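Local coordinates for 3-methyladenine dna-glycosylase (Archaeoglobus fulgidus, PDB 2JHN), which is a DNA repair protein of the HhH-GPD superfamily that joins a largely helical fold to a domain resembling the TATA-box binding protein, at residues I39-R44 / R73-E78; G148-V151 / L156-Y159; V226-L231 / D276-L281; N234-P237 / G242-R245. The protein carries 1 engineered substitution. One frame throughout, in Å; residues are numbered along the deposited sequence.

Contact 1. Residues I39-R44 / R73-E78; sequences IVLDGR and RRKLVE
Lys-75 on helix 69-80 stretches out to Ile-39 and Leu-41 on strand 34-41. It supplies most of the helix side of the contact. Its CD meets CD1 of Ile-39 at 4.2 Å, the two side chains approaching tip to tip. Further along, Lys-75 NZ passes Leu-41 CD1 at 3.6 Å, and these side chains run by each other in opposite directions. A bend at chi3 (147°) brings the amino group near the strand backbone, with NZ 3.3 Å from Val-40 O. This is the packed side. Ile-39 and Leu-41 are buried, and both also rest on Val-46 of strand 44-54. The other side is open to solvent. Val-40 points away from the helix and is exposed, though its side chain touches Asp-149. Asp-42 and Gly-43, in the type I' beta turn from Leu-41 to Arg-44, are exposed too. Arg-44 closes that turn. Its NH1 donates to Leu-41 O at 2.8 Å from above the carbonyl plane, while its backbone N reaches the same oxygen from the opposite face. A salt bridge to Glu-68 holds the guanidinium further. A helix lying against an antiparallel sheet, beside a tight beta hairpin, fits the TATA-box binding protein-like domain.

Contact 2. Residues G148-V151 / L156-Y159; sequences GDEV and LKFY
Glu-150 and Tyr-159 lie side by side on one face of a two-stranded sheet and point the same way. They form the non-hydrogen-bonded pair. Glu-150 CG sits 4.1 Å from CE1 of the Tyr-159 ring, approaching it obliquely, and carboxylate and ring planes differ by 24°. Glu-150 CG is roughly anti to the backbone N (chi1 -152°), and the chain beyond is extended, which carries the carboxylate alongside the ring. Lys-157 runs beside Glu-150 in the same direction. Its CD is 3.8 Å from Glu-150 OE2, but NZ is 4.4 Å from that oxygen, too far for a salt bridge, though the opposite charges probably attract. Val-151 and Phe-158 take the other face as the hydrogen-bonded pair. Their CB atoms are 4.2 Å apart. Val-151 O lies at the edge of the Phe-158 ring, in its plane, 3.6 Å from CD2. The same oxygen accepts from Phe-158 N at 2.7 Å, and Val-151 N donates to Phe-158 O at 2.9 Å. Val-151 and Phe-158 rest on Ala-47 of strand 44-54, and Tyr-159 makes a backbone hydrogen bond with Ala-38 of strand 34-41. The unit is an antiparallel beta hairpin of the HhH-GPD part, laid against the TATA-box binding protein-like sheet.

Contact 3. Residues V226-L231 / D276-L281; sequences VLSIAL and DILFYL. Engineered in segment 226-231: Ile-229 (natural residue Met).
Ser-228 and Ile-229, on the last turn of helix 220-229, face Leu-278 and Phe-279 on helix 274-287. The CA atoms of Ser-228 and Leu-278 are 8.6 Å apart, and those of Ile-229 and Phe-279 are 8.7 Å apart. No hydrogen bond links the two segments, so side chains bridge the distance. On the first segment, Val-226 O accepts from both Ala-230 N and Leu-231 N. Leu-278 points at the other helix and touches both Ser-228 and Ile-229 through its CD2 methyl. With its CG held anti to the main-chain nitrogen (chi1 174°), CD2 ends 3.6 Å from Ser-228 OG and 3.8 Å from Ser-228 CB. The hydroxyl bonds back to Glu-224 O in its own helix, with Leu-225 O as a second, shared acceptor, so the leucine methyl only packs against it. Ile-229 is an engineered residue; the natural one is Met. Its CG2 branch makes the contacts, 4.2 Å from Leu-278 CD2 and 4.2 Å from Phe-279 CE1. The isoleucine and leucine side chains cross at about a right angle. The methyl approaches the Phe-279 ring obliquely. That ring also meets Phe-18, nearly parallel to it. Ser-228 O in turn accepts from Arg-275 NH1. This is buried apolar packing between two helices, part of the helical core of an HhH-GPD fold.

Contact 4. Residues N234-P237 / G242-R245; sequences NVFP and GVRR
The chi1 of Phe-236 (-169°) turns its ring away from the backbone N and carries it to Val-243. On the helix side, Val-243 places CG1 anti to its own N (chi1 170°), which sets that methyl against the ring. The two side chains cross obliquely. CG1 of Val-243 is 3.6 Å from Phe-236 CE2 and also 3.6 Å from Phe-236 CZ, so it sits by one bond of the ring. The second methyl, CG2, takes the next residue of the loop, coming 4.0 Å from Pro-237 O. Val-243 CB is also 4.0 Å from that oxygen. One valine thus divides its two branches between a phenyl ring and a backbone carbonyl. No hydrogen bond joins the segments, and all three touching residues are buried. Phe-236 N donates to O1 of a glycerol, probably from the crystallisation liquor. Val-243 N is bonded to Asp-240 OD2, close to the start of its helix. The segment 234-237 is part of the loop between helix 220-229 and helix 241-251. Helix 259-270 meets the Phe-236 ring through Val-262, Ala-266 and an edge-to-face Phe-270, while Pro-237 rests on Ser-228 of helix 220-229 and on Leu-278 of helix 274-287.

Overall arrangement
Contact 4 is nested in the chain loop closed by contact 3, and their centres are 8 Å apart. They touch at several points, including Ser-228 CB to Val-235 O at 3.3 Å and Leu-278 CD1 to Val-243 CG2 at 3.5 Å. Contacts 1 and 2 have centres 15 Å apart and meet where Val-40 CG2 is 3.6 Å from Asp-149 OD2, linking the TATA-box binding protein-like domain to the HhH-GPD part. Contacts 2 and 4 lie on opposite sides of the chain's centre, with centres 33 Å apart. The Tyr-159 side chain in contact 2 is about 9 Å from bound mercuribenzoic acid, whose pocket comprises Lys-142, Arg-146 and Cys-178, and about 8 Å from a sodium ion.

Contact 1. Residues I39-R44 / R73-E78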
loop_
_atom_site.group_PDB
_atom_site.type_symbol
_atom_site.label_atom_id
_atom_site.label_comp_id
_atom_site.label_asym_id
_atom_site.label_seq_id
_atom_site.Cartn_x
_atom_site.Cartn_y
_atom_site.Cartn_z
ATOM N N ILE A 39 1.527 -11.807 -9.832
ATOM C CA ILE A 39 0.829 -12.180 -8.613
ATOM C C ILE A 39 0.803 -13.713 -8.503
ATOM O O ILE A 39 0.808 -14.420 -9.519
ATOM C CB ILE A 39 -0.584 -11.533 -8.496
ATOM C CG1 ILE A 39 -1.503 -12.018 -9.615
ATOM C CG2 ILE A 39 -0.481 -9.987 -8.496
ATOM C CD1 ILE A 39 -2.977 -11.619 -9.473
ATOM N N VAL A 40 0.816 -14.219 -7.274
ATOM C CA VAL A 40 0.717 -15.662 -7.061
ATOM C C VAL A 40 -0.758 -16.020 -6.987
ATOM O O VAL A 40 -1.517 -15.461 -6.184
ATOM C CB VAL A 40 1.524 -16.153 -5.826
ATOM C CG1 VAL A 40 1.408 -17.667 -5.674
ATOM C CG2 VAL A 40 2.989 -15.796 -5.992
ATOM N N LEU A 41 -1.171 -16.920 -7.877
ATOM C CA LEU A 41 -2.568 -17.283 -8.001
ATOM C C LEU A 41 -2.641 -18.801 -8.065
ATOM O O LEU A 41 -2.100 -19.427 -8.997
ATOM C CB LEU A 41 -3.160 -16.638 -9.254
ATOM C CG LEU A 41 -4.647 -16.307 -9.283
ATOM C CD1 LEU A 41 -5.007 -15.247 -8.245
ATOM C CD2 LEU A 41 -5.019 -15.837 -10.680
ATOM N N ASP A 42 -3.282 -19.379 -7.048
ATOM C CA ASP A 42 -3.322 -20.832 -6.829
ATOM C C ASP A 42 -1.950 -21.500 -6.990
ATOM O O ASP A 42 -1.763 -22.394 -7.825
ATOM C CB ASP A 42 -4.411 -21.483 -7.696
ATOM C CG ASP A 42 -5.817 -21.013 -7.309
ATOM O OD1 ASP A 42 -6.193 -21.138 -6.117
ATOM O OD2 ASP A 42 -6.543 -20.511 -8.194
ATOM N N GLY A 43 -0.990 -21.020 -6.202
ATOM C CA GLY A 43 0.335 -21.617 -6.112
ATOM C C GLY A 43 1.223 -21.422 -7.320
ATOM O O GLY A 43 2.275 -22.065 -7.436
ATOM N N ARG A 44 0.816 -20.537 -8.222
ATOM C CA ARG A 44 1.633 -20.217 -9.385
ATOM C C ARG A 44 1.602 -18.699 -9.684
ATOM O O ARG A 44 0.593 -18.039 -9.453
ATOM C CB ARG A 44 1.228 -21.095 -10.588
ATOM C CG ARG A 44 -0.191 -20.896 -11.120
ATOM C CD ARG A 44 -0.094 -20.202 -12.463
ATOM N NE ARG A 44 -1.304 -20.131 -13.297
ATOM C CZ ARG A 44 -2.569 -19.978 -12.897
ATOM N NH1 ARG A 44 -2.902 -19.884 -11.616
ATOM N NH2 ARG A 44 -3.514 -19.912 -13.819
ATOM N N ARG A 73 -10.006 -9.722 -10.706
ATOM C CA ARG A 73 -10.718 -8.433 -10.715
ATOM C C ARG A 73 -10.913 -7.901 -9.292
ATOM O O ARG A 73 -10.705 -6.720 -9.041
ATOM C CB ARG A 73 -12.064 -8.571 -11.424
ATOM C CG ARG A 73 -12.905 -7.309 -11.537
ATOM C CD ARG A 73 -14.299 -7.668 -12.027
ATOM N NE ARG A 73 -15.052 -6.487 -12.444
ATOM C CZ ARG A 73 -15.923 -5.832 -11.675
ATOM N NH1 ARG A 73 -16.167 -6.246 -10.437
ATOM N NH2 ARG A 73 -16.566 -4.768 -12.157
ATOM N N ARG A 74 -11.300 -8.790 -8.375
ATOM C CA ARG A 74 -11.537 -8.433 -6.968
ATOM C C ARG A 74 -10.247 -7.918 -6.362
ATOM O O ARG A 74 -10.252 -6.922 -5.642
ATOM C CB ARG A 74 -12.001 -9.667 -6.187
ATOM C CG ARG A 74 -12.594 -9.401 -4.809
ATOM C CD ARG A 74 -13.249 -10.683 -4.223
ATOM N NE ARG A 74 -14.101 -11.403 -5.189
ATOM C CZ ARG A 74 -13.836 -12.610 -5.700
ATOM N NH1 ARG A 74 -12.733 -13.274 -5.363
ATOM N NH2 ARG A 74 -14.678 -13.158 -6.565
ATOM N N LYS A 75 -9.156 -8.618 -6.649
ATOM C CA LYS A 75 -7.828 -8.259 -6.115
ATOM C C LYS A 75 -7.413 -6.882 -6.624
ATOM O O LYS A 75 -6.914 -6.067 -5.852
ATOM C CB LYS A 75 -6.768 -9.277 -6.511
ATOM C CG LYS A 75 -6.818 -10.653 -5.781
ATOM C CD LYS A 75 -5.636 -11.540 -6.286
ATOM C CE LYS A 75 -5.077 -12.497 -5.198
ATOM N NZ LYS A 75 -3.741 -13.117 -5.596
ATOM N N LEU A 76 -7.622 -6.617 -7.919
ATOM C CA LEU A 76 -7.183 -5.328 -8.487
ATOM C C LEU A 76 -8.039 -4.142 -8.035
ATOM O O LEU A 76 -7.516 -3.041 -7.831
ATOM C CB LEU A 76 -7.137 -5.370 -10.011
ATOM C CG LEU A 76 -6.144 -6.394 -10.584
ATOM C CD1 LEU A 76 -6.327 -6.464 -12.106
ATOM C CD2 LEU A 76 -4.714 -6.040 -10.213
ATOM N N VAL A 77 -9.345 -4.360 -7.917
ATOM C CA VAL A 77 -10.256 -3.317 -7.436
ATOM C C VAL A 77 -9.837 -2.872 -6.020
ATOM O O VAL A 77 -9.758 -1.679 -5.725
ATOM C CB VAL A 77 -11.716 -3.803 -7.433
ATOM C CG1 VAL A 77 -12.626 -2.839 -6.622
ATOM C CG2 VAL A 77 -12.231 -3.945 -8.894
ATOM N N GLU A 78 -9.577 -3.844 -5.165
ATOM C CA GLU A 78 -9.186 -3.583 -3.776
ATOM C C GLU A 78 -7.771 -2.938 -3.709
ATOM O O GLU A 78 -7.524 -1.977 -2.947
ATOM C CB GLU A 78 -9.222 -4.897 -3.001
ATOM C CG GLU A 78 -8.871 -4.703 -1.516
ATOM C CD GLU A 78 -8.724 -6.008 -0.780
ATOM O OE1 GLU A 78 -8.171 -6.979 -1.362
ATOM O OE2 GLU A 78 -9.130 -6.048 0.404
#

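Contact 2. Residues G148-V151 / L156-Y159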
loop_
_atom_site.group_PDB
_atom_site.type_symbol
_atom_site.label_atom_id
_atom_site.label_comp_id
_atom_site.label_asym_id
_atom_site.label_seq_id
_atom_site.Cartn_x
_atom_site.Cartn_y
_atom_site.Cartn_z
ATOM N N GLY A 148 12.165 -12.698 -5.432
ATOM C CA GLY A 148 10.802 -12.649 -5.933
ATOM C C GLY A 148 10.568 -13.493 -7.163
ATOM O O GLY A 148 11.513 -13.909 -7.842
ATOM N N ASP A 149 9.301 -13.756 -7.457
ATOM C CA ASP A 149 8.928 -14.431 -8.690
ATOM C C ASP A 149 9.168 -13.528 -9.894
ATOM O O ASP A 149 9.103 -12.307 -9.790
ATOM C CB ASP A 149 7.464 -14.860 -8.649
ATOM C CG ASP A 149 7.255 -16.121 -7.842
ATOM O OD1 ASP A 149 7.865 -17.171 -8.184
ATOM O OD2 ASP A 149 6.472 -16.067 -6.868
ATOM N N GLU A 150 9.448 -14.151 -11.036
ATOM C CA GLU A 150 9.617 -13.452 -12.303
ATOM C C GLU A 150 8.821 -14.210 -13.358
ATOM O O GLU A 150 8.934 -15.442 -13.467
ATOM C CB GLU A 150 11.102 -13.388 -12.672
ATOM C CG GLU A 150 11.512 -12.191 -13.530
ATOM C CD GLU A 150 13.023 -12.130 -13.788
ATOM O OE1 GLU A 150 13.808 -12.599 -12.919
ATOM O OE2 GLU A 150 13.425 -11.604 -14.858
ATOM N N VAL A 151 7.978 -13.485 -14.089
ATOM C CA VAL A 151 7.194 -14.053 -15.173
ATOM C C VAL A 151 7.512 -13.264 -16.436
ATOM O O VAL A 151 7.467 -12.029 -16.450
ATOM C CB VAL A 151 5.653 -14.032 -14.885
ATOM C CG1 VAL A 151 4.863 -14.508 -16.089
ATOM C CG2 VAL A 151 5.301 -14.893 -13.686
ATOM N N LEU A 156 7.502 -8.867 -22.008
ATOM C CA LEU A 156 7.655 -8.074 -20.783
ATOM C C LEU A 156 7.967 -8.904 -19.557
ATOM O O LEU A 156 7.489 -10.017 -19.420
ATOM C CB LEU A 156 6.380 -7.273 -20.520
ATOM C CG LEU A 156 6.207 -6.009 -21.357
ATOM C CD1 LEU A 156 4.827 -5.409 -21.135
ATOM C CD2 LEU A 156 7.317 -5.006 -21.017
ATOM N N LYS A 157 8.761 -8.339 -18.653
ATOM C CA LYS A 157 9.054 -9.015 -17.403
ATOM C C LYS A 157 8.095 -8.523 -16.298
ATOM O O LYS A 157 7.908 -7.317 -16.139
ATOM C CB LYS A 157 10.508 -8.784 -17.012
ATOM C CG LYS A 157 11.523 -9.430 -17.980
ATOM C CD LYS A 157 12.929 -8.993 -17.627
ATOM C CE LYS A 157 13.923 -9.317 -18.739
ATOM N NZ LYS A 157 15.291 -9.367 -18.155
ATOM N N PHE A 158 7.489 -9.463 -15.575
ATOM C CA PHE A 158 6.584 -9.156 -14.445
ATOM C C PHE A 158 7.203 -9.674 -13.140
ATOM O O PHE A 158 7.559 -10.857 -13.040
ATOM C CB PHE A 158 5.217 -9.823 -14.638
ATOM C CG PHE A 158 4.464 -9.340 -15.851
ATOM C CD1 PHE A 158 3.319 -8.551 -15.705
ATOM C CD2 PHE A 158 4.887 -9.690 -17.151
ATOM C CE1 PHE A 158 2.602 -8.097 -16.841
ATOM C CE2 PHE A 158 4.187 -9.237 -18.276
ATOM C CZ PHE A 158 3.035 -8.440 -18.120
ATOM N N TYR A 159 7.287 -8.808 -12.131
ATOM C CA TYR A 159 7.966 -9.153 -10.879
ATOM C C TYR A 159 6.941 -9.297 -9.747
ATOM O O TYR A 159 5.956 -8.550 -9.703
ATOM C CB TYR A 159 9.022 -8.086 -10.546
ATOM C CG TYR A 159 9.986 -7.800 -11.702
ATOM C CD1 TYR A 159 11.225 -8.449 -11.795
ATOM C CD2 TYR A 159 9.641 -6.894 -12.703
ATOM C CE1 TYR A 159 12.110 -8.183 -12.888
ATOM C CE2 TYR A 159 10.498 -6.622 -13.775
ATOM C CZ TYR A 159 11.728 -7.260 -13.858
ATOM O OH TYR A 159 12.543 -6.947 -14.952
#

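Contact 3. Residues V226-L231 / D276-L281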
loop_
_atom_site.group_PDB
_atom_site.type_symbol
_atom_site.label_atom_id
_atom_site.label_comp_id
_atom_site.label_asym_id
_atom_site.label_seq_id
_atom_site.Cartn_x
_atom_site.Cartn_y
_atom_site.Cartn_z
ATOM N N VAL A 226 0.201 -1.388 9.277
ATOM C CA VAL A 226 -0.230 -2.661 8.626
ATOM C C VAL A 226 -1.744 -2.733 8.542
ATOM O O VAL A 226 -2.297 -3.015 7.476
ATOM C CB VAL A 226 0.337 -3.892 9.348
ATOM C CG1 VAL A 226 -0.393 -5.201 8.899
ATOM C CG2 VAL A 226 1.863 -3.988 9.101
ATOM N N LEU A 227 -2.416 -2.475 9.668
ATOM C CA LEU A 227 -3.857 -2.550 9.736
ATOM C C LEU A 227 -4.526 -1.696 8.638
ATOM O O LEU A 227 -5.446 -2.148 7.975
ATOM C CB LEU A 227 -4.355 -2.120 11.124
ATOM C CG LEU A 227 -4.323 -3.310 12.128
ATOM C CD1 LEU A 227 -4.316 -2.813 13.552
ATOM C CD2 LEU A 227 -5.555 -4.174 11.891
ATOM N N SER A 228 -4.030 -0.494 8.455
ATOM C CA SER A 228 -4.638 0.440 7.488
ATOM C C SER A 228 -4.181 0.170 6.048
ATOM O O SER A 228 -5.020 0.029 5.139
ATOM C CB SER A 228 -4.336 1.883 7.890
ATOM O OG SER A 228 -2.959 2.098 8.124
ATOM N N ILE A 229 -2.877 0.109 5.840
ATOM C CA ILE A 229 -2.337 0.047 4.469
ATOM C C ILE A 229 -2.275 -1.346 3.846
ATOM O O ILE A 229 -2.229 -1.449 2.607
ATOM C CB ILE A 229 -0.986 0.843 4.279
ATOM C CG1 ILE A 229 0.230 0.045 4.765
ATOM C CG2 ILE A 229 -1.071 2.257 4.920
ATOM C CD1 ILE A 229 1.632 0.680 4.399
ATOM N N ALA A 230 -2.277 -2.395 4.673
ATOM C CA ALA A 230 -2.226 -3.789 4.207
ATOM C C ALA A 230 -3.535 -4.563 4.423
ATOM O O ALA A 230 -3.931 -5.365 3.559
ATOM C CB ALA A 230 -1.043 -4.544 4.845
ATOM N N LEU A 231 -4.205 -4.309 5.544
ATOM C CA LEU A 231 -5.381 -5.050 5.964
ATOM C C LEU A 231 -6.687 -4.369 5.581
ATOM O O LEU A 231 -7.751 -4.978 5.680
ATOM C CB LEU A 231 -5.343 -5.349 7.485
ATOM C CG LEU A 231 -4.184 -6.221 7.965
ATOM C CD1 LEU A 231 -4.430 -6.809 9.335
ATOM C CD2 LEU A 231 -3.883 -7.343 6.939
ATOM N N ASP A 276 -9.197 6.249 3.943
ATOM C CA ASP A 276 -9.101 6.910 2.641
ATOM C C ASP A 276 -8.364 8.233 2.784
ATOM O O ASP A 276 -7.442 8.561 2.020
ATOM C CB ASP A 276 -10.526 7.176 2.116
ATOM C CG ASP A 276 -11.303 5.913 1.916
ATOM O OD1 ASP A 276 -11.054 5.219 0.910
ATOM O OD2 ASP A 276 -12.187 5.611 2.762
ATOM N N ILE A 277 -8.748 9.002 3.795
ATOM C CA ILE A 277 -8.071 10.289 4.038
ATOM C C ILE A 277 -6.570 10.114 4.320
ATOM O O ILE A 277 -5.749 10.943 3.949
ATOM C CB ILE A 277 -8.802 11.081 5.173
ATOM C CG1 ILE A 277 -10.220 11.432 4.694
ATOM C CG2 ILE A 277 -7.979 12.318 5.630
ATOM C CD1 ILE A 277 -11.187 11.825 5.844
ATOM N N LEU A 278 -6.205 9.021 4.980
ATOM C CA LEU A 278 -4.814 8.729 5.219
ATOM C C LEU A 278 -3.970 8.741 3.925
ATOM O O LEU A 278 -2.856 9.278 3.912
ATOM C CB LEU A 278 -4.713 7.343 5.874
ATOM C CG LEU A 278 -3.309 6.767 6.086
ATOM C CD1 LEU A 278 -2.494 7.603 7.056
ATOM C CD2 LEU A 278 -3.415 5.329 6.537
ATOM N N PHE A 279 -4.493 8.154 2.848
ATOM C CA PHE A 279 -3.768 8.145 1.561
ATOM C C PHE A 279 -3.611 9.573 0.967
ATOM O O PHE A 279 -2.555 9.900 0.400
ATOM C CB PHE A 279 -4.436 7.206 0.554
ATOM C CG PHE A 279 -4.094 5.733 0.754
ATOM C CD1 PHE A 279 -4.212 5.121 2.000
ATOM C CD2 PHE A 279 -3.664 4.952 -0.339
ATOM C CE1 PHE A 279 -3.913 3.739 2.174
ATOM C CE2 PHE A 279 -3.373 3.577 -0.179
ATOM C CZ PHE A 279 -3.491 2.974 1.083
ATOM N N TYR A 280 -4.658 10.392 1.108
ATOM C CA TYR A 280 -4.578 11.838 0.753
ATOM C C TYR A 280 -3.521 12.570 1.595
ATOM O O TYR A 280 -2.822 13.429 1.068
ATOM C CB TYR A 280 -5.950 12.529 0.888
ATOM C CG TYR A 280 -6.922 12.156 -0.239
ATOM C CD1 TYR A 280 -7.639 10.964 -0.185
ATOM C CD2 TYR A 280 -7.102 13.000 -1.360
ATOM C CE1 TYR A 280 -8.521 10.579 -1.225
ATOM C CE2 TYR A 280 -8.013 12.649 -2.397
ATOM C CZ TYR A 280 -8.707 11.432 -2.321
ATOM O OH TYR A 280 -9.562 11.056 -3.315
ATOM N N LEU A 281 -3.403 12.222 2.883
ATOM C CA LEU A 281 -2.384 12.819 3.770
ATOM C C LEU A 281 -0.961 12.388 3.344
ATOM O O LEU A 281 -0.036 13.201 3.380
ATOM C CB LEU A 281 -2.646 12.477 5.245
ATOM C CG LEU A 281 -3.934 13.032 5.859
ATOM C CD1 LEU A 281 -4.135 12.501 7.271
ATOM C CD2 LEU A 281 -3.964 14.588 5.867
#

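Contact 4. Residues N234-P237 / G242-R245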
loop_
_atom_site.group_PDB
_atom_site.type_symbol
_atom_site.label_atom_id
_atom_site.label_comp_id
_atom_site.label_asym_id
_atom_site.label_seq_id
_atom_site.Cartn_x
_atom_site.Cartn_y
_atom_site.Cartn_z
ATOM N N ASN A 234 -10.018 0.472 9.210
ATOM C CA ASN A 234 -10.080 1.882 9.537
ATOM C C ASN A 234 -9.383 2.181 10.873
ATOM O O ASN A 234 -10.021 2.550 11.876
ATOM C CB ASN A 234 -11.529 2.357 9.539
ATOM C CG ASN A 234 -11.641 3.874 9.543
ATOM O OD1 ASN A 234 -10.802 4.561 8.960
ATOM N ND2 ASN A 234 -12.664 4.397 10.210
ATOM N N VAL A 235 -8.065 1.994 10.878
ATOM C CA VAL A 235 -7.238 2.232 12.039
ATOM C C VAL A 235 -6.285 3.345 11.620
ATOM O O VAL A 235 -5.655 3.274 10.558
ATOM C CB VAL A 235 -6.504 0.935 12.453
ATOM C CG1 VAL A 235 -5.481 1.188 13.534
ATOM C CG2 VAL A 235 -7.535 -0.117 12.915
ATOM N N PHE A 236 -6.206 4.402 12.404
ATOM C CA PHE A 236 -5.501 5.575 11.900
ATOM C C PHE A 236 -4.152 5.671 12.594
ATOM O O PHE A 236 -4.110 5.879 13.817
ATOM C CB PHE A 236 -6.347 6.842 12.099
ATOM C CG PHE A 236 -5.798 8.056 11.379
ATOM C CD1 PHE A 236 -6.018 8.224 9.998
ATOM C CD2 PHE A 236 -5.074 9.020 12.076
ATOM C CE1 PHE A 236 -5.509 9.362 9.317
ATOM C CE2 PHE A 236 -4.550 10.152 11.434
ATOM C CZ PHE A 236 -4.779 10.321 10.037
ATOM N N PRO A 237 -3.046 5.511 11.827
ATOM C CA PRO A 237 -1.683 5.446 12.402
ATOM C C PRO A 237 -1.075 6.809 12.762
ATOM O O PRO A 237 -0.210 7.346 12.042
ATOM C CB PRO A 237 -0.876 4.742 11.305
ATOM C CG PRO A 237 -1.547 5.198 10.022
ATOM C CD PRO A 237 -3.024 5.388 10.350
ATOM N N GLY A 242 5.071 11.431 8.981
ATOM C CA GLY A 242 4.418 12.031 7.826
ATOM C C GLY A 242 2.966 12.402 8.068
ATOM O O GLY A 242 2.508 13.472 7.634
ATOM N N VAL A 243 2.232 11.528 8.758
ATOM C CA VAL A 243 0.842 11.811 9.114
ATOM C C VAL A 243 0.757 13.027 10.042
ATOM O O VAL A 243 -0.068 13.919 9.831
ATOM C CB VAL A 243 0.146 10.564 9.744
ATOM C CG1 VAL A 243 -1.220 10.921 10.341
ATOM C CG2 VAL A 243 -0.008 9.448 8.692
ATOM N N ARG A 244 1.609 13.061 11.073
ATOM C CA ARG A 244 1.608 14.184 12.023
ATOM C C ARG A 244 1.889 15.525 11.315
ATOM O O ARG A 244 1.155 16.506 11.514
ATOM C CB ARG A 244 2.596 13.914 13.170
ATOM C CG ARG A 244 2.143 12.793 14.115
ATOM C CD ARG A 244 3.246 12.466 15.148
ATOM N NE ARG A 244 3.599 13.660 15.919
ATOM C CZ ARG A 244 4.793 13.876 16.467
ATOM N NH1 ARG A 244 5.761 12.983 16.333
ATOM N NH2 ARG A 244 5.016 14.989 17.153
ATOM N N ARG A 245 2.903 15.530 10.455
ATOM C CA ARG A 245 3.237 16.705 9.626
ATOM C C ARG A 245 2.055 17.187 8.776
ATOM O O ARG A 245 1.710 18.372 8.804
ATOM C CB ARG A 245 4.442 16.435 8.729
ATOM C CG ARG A 245 5.781 16.247 9.453
ATOM C CD ARG A 245 6.982 16.236 8.477
ATOM N NE ARG A 245 6.966 15.152 7.502
ATOM C CZ ARG A 245 7.712 14.048 7.568
ATOM N NH1 ARG A 245 8.561 13.856 8.580
ATOM N NH2 ARG A 245 7.611 13.124 6.618
#